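Local coordinates for YcgJ protein (Bacillus subtilis, PDB 1XXL), which probably acts as an S-adenosylmethionine-dependent methyltransferase, its physiological substrate not established, at residues His139-Arg142 with Ser147-Arg150. Numbering follows the deposited sequence.
Sequences HLNR and SHVR
The loop joining helix 131-144 to helix 154-163 folds back on the C-terminal end of the first helix, where Asn141 and Arg142, on its last turn, meet His148 and Val149. The His148 ring lies against the helix with one face under Asn141 CB, a CH-pi contact of 3.8 Å from that atom to the ring centroid, over the face but offset toward the rim. CG of His148 stands anti to the backbone N (chi1 -174°), which lays the ring alongside Asn141 and Arg142. Arg142 crosses it at about a right angle, its NE in the ring plane at the CD2 edge, 3.7 Å from that carbon. Bent at chi3 (-58°), the arginine brings its guanidinium to the loop backbone: NH2 donates to Val149 O at 2.7 Å, the N-H...O angle 142°, and NE adds a weak bond of 3.3 Å to the same Val149 O. The same NH2 also gives a hydrogen bond to a water, which accepts a second from Arg150 NH1, so the two arginines share a solvent bridge. His148 NE2 bonds to Asn138 OD1 of the same helix, which helps fix the ring's rotation; Asn141 ND2 bonds to Glu151 OE2. His98 meets the His148 ring and makes backbone hydrogen bonds with Val149 and Arg150. Salt bridges to Glu156 and Asp134 probably offset the charge of Arg150, easing its closeness to Arg142 across the water. Two N-H groups of Arg142 thus grip Val149 O, the NE one weakly, fastening the loop to the helix end near Glu79 of the S-adenosylmethionine site.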
loop_
_atom_site.group_PDB
_atom_site.type_symbol
_atom_site.label_atom_id
_atom_site.label_comp_id
_atom_site.label_asym_id
_atom_site.label_seq_id
_atom_site.Cartn_x
_atom_site.Cartn_y
_atom_site.Cartn_z
ATOM N N HIS A 139 15.117 -4.292 -4.404
ATOM C CA HIS A 139 15.861 -3.995 -5.622
ATOM C C HIS A 139 14.973 -4.250 -6.860
ATOM O O HIS A 139 14.927 -3.415 -7.766
ATOM C CB HIS A 139 17.159 -4.828 -5.694
ATOM C CG HIS A 139 18.068 -4.434 -6.817
ATOM N ND1 HIS A 139 18.609 -3.169 -6.928
ATOM C CD2 HIS A 139 18.523 -5.130 -7.886
ATOM C CE1 HIS A 139 19.360 -3.104 -8.018
ATOM N NE2 HIS A 139 19.313 -4.278 -8.625
ATOM N N LEU A 140 14.271 -5.385 -6.898
ATOM C CA LEU A 140 13.406 -5.699 -8.050
ATOM C C LEU A 140 12.397 -4.587 -8.279
ATOM O O LEU A 140 12.242 -4.093 -9.393
ATOM C CB LEU A 140 12.684 -7.017 -7.862
ATOM C CG LEU A 140 11.658 -7.448 -8.921
ATOM C CD1 LEU A 140 12.306 -7.675 -10.283
ATOM C CD2 LEU A 140 10.985 -8.702 -8.453
ATOM N N ASN A 141 11.730 -4.169 -7.214
ATOM C CA ASN A 141 10.698 -3.150 -7.326
ATOM C C ASN A 141 11.269 -1.733 -7.639
ATOM O O ASN A 141 10.651 -0.962 -8.393
ATOM C CB ASN A 141 9.810 -3.168 -6.082
ATOM C CG ASN A 141 8.796 -4.328 -6.096
ATOM O OD1 ASN A 141 8.206 -4.662 -7.129
ATOM N ND2 ASN A 141 8.590 -4.921 -4.957
ATOM N N ARG A 142 12.440 -1.405 -7.094
ATOM C CA ARG A 142 13.085 -0.124 -7.407
ATOM C C ARG A 142 13.572 -0.047 -8.876
ATOM O O ARG A 142 13.554 1.015 -9.488
ATOM C CB ARG A 142 14.256 0.160 -6.446
ATOM C CG ARG A 142 14.541 1.671 -6.216
ATOM C CD ARG A 142 15.350 1.904 -4.858
ATOM N NE ARG A 142 14.723 1.414 -3.589
ATOM C CZ ARG A 142 15.227 0.471 -2.767
ATOM N NH1 ARG A 142 16.357 -0.163 -3.051
ATOM N NH2 ARG A 142 14.584 0.133 -1.639
ATOM N N SER A 147 10.179 5.494 -8.160
ATOM C CA SER A 147 9.405 6.064 -7.059
ATOM C C SER A 147 9.482 5.211 -5.768
ATOM O O SER A 147 9.214 5.702 -4.660
ATOM C CB SER A 147 7.947 6.186 -7.509
ATOM O OG SER A 147 7.334 7.250 -6.835
ATOM N N HIS A 148 9.835 3.932 -5.930
ATOM C CA HIS A 148 9.919 2.968 -4.833
ATOM C C HIS A 148 10.955 3.420 -3.829
ATOM O O HIS A 148 12.082 3.722 -4.197
ATOM C CB HIS A 148 10.308 1.589 -5.369
ATOM C CG HIS A 148 10.286 0.509 -4.334
ATOM N ND1 HIS A 148 9.149 -0.207 -4.038
ATOM C CD2 HIS A 148 11.257 0.022 -3.527
ATOM C CE1 HIS A 148 9.420 -1.089 -3.090
ATOM N NE2 HIS A 148 10.695 -0.978 -2.767
ATOM N N VAL A 149 10.561 3.505 -2.568
ATOM C CA VAL A 149 11.489 3.886 -1.497
ATOM C C VAL A 149 11.891 2.619 -0.766
ATOM O O VAL A 149 13.038 2.200 -0.834
ATOM C CB VAL A 149 10.866 4.923 -0.530
ATOM C CG1 VAL A 149 11.789 5.190 0.640
ATOM C CG2 VAL A 149 10.572 6.245 -1.291
ATOM N N ARG A 150 10.953 1.990 -0.068
ATOM C CA ARG A 150 11.259 0.729 0.606
ATOM C C ARG A 150 9.972 0.054 1.025
ATOM O O ARG A 150 9.065 0.723 1.492
ATOM C CB ARG A 150 12.145 0.964 1.855
ATOM C CG ARG A 150 12.259 -0.291 2.736
ATOM C CD ARG A 150 13.205 -0.167 3.904
ATOM N NE ARG A 150 13.069 -1.344 4.760
ATOM C CZ ARG A 150 13.576 -2.544 4.498
ATOM N NH1 ARG A 150 14.299 -2.750 3.390
ATOM N NH2 ARG A 150 13.358 -3.553 5.349
HETATM O O HOH W 1 15.398 -1.233 1.018
#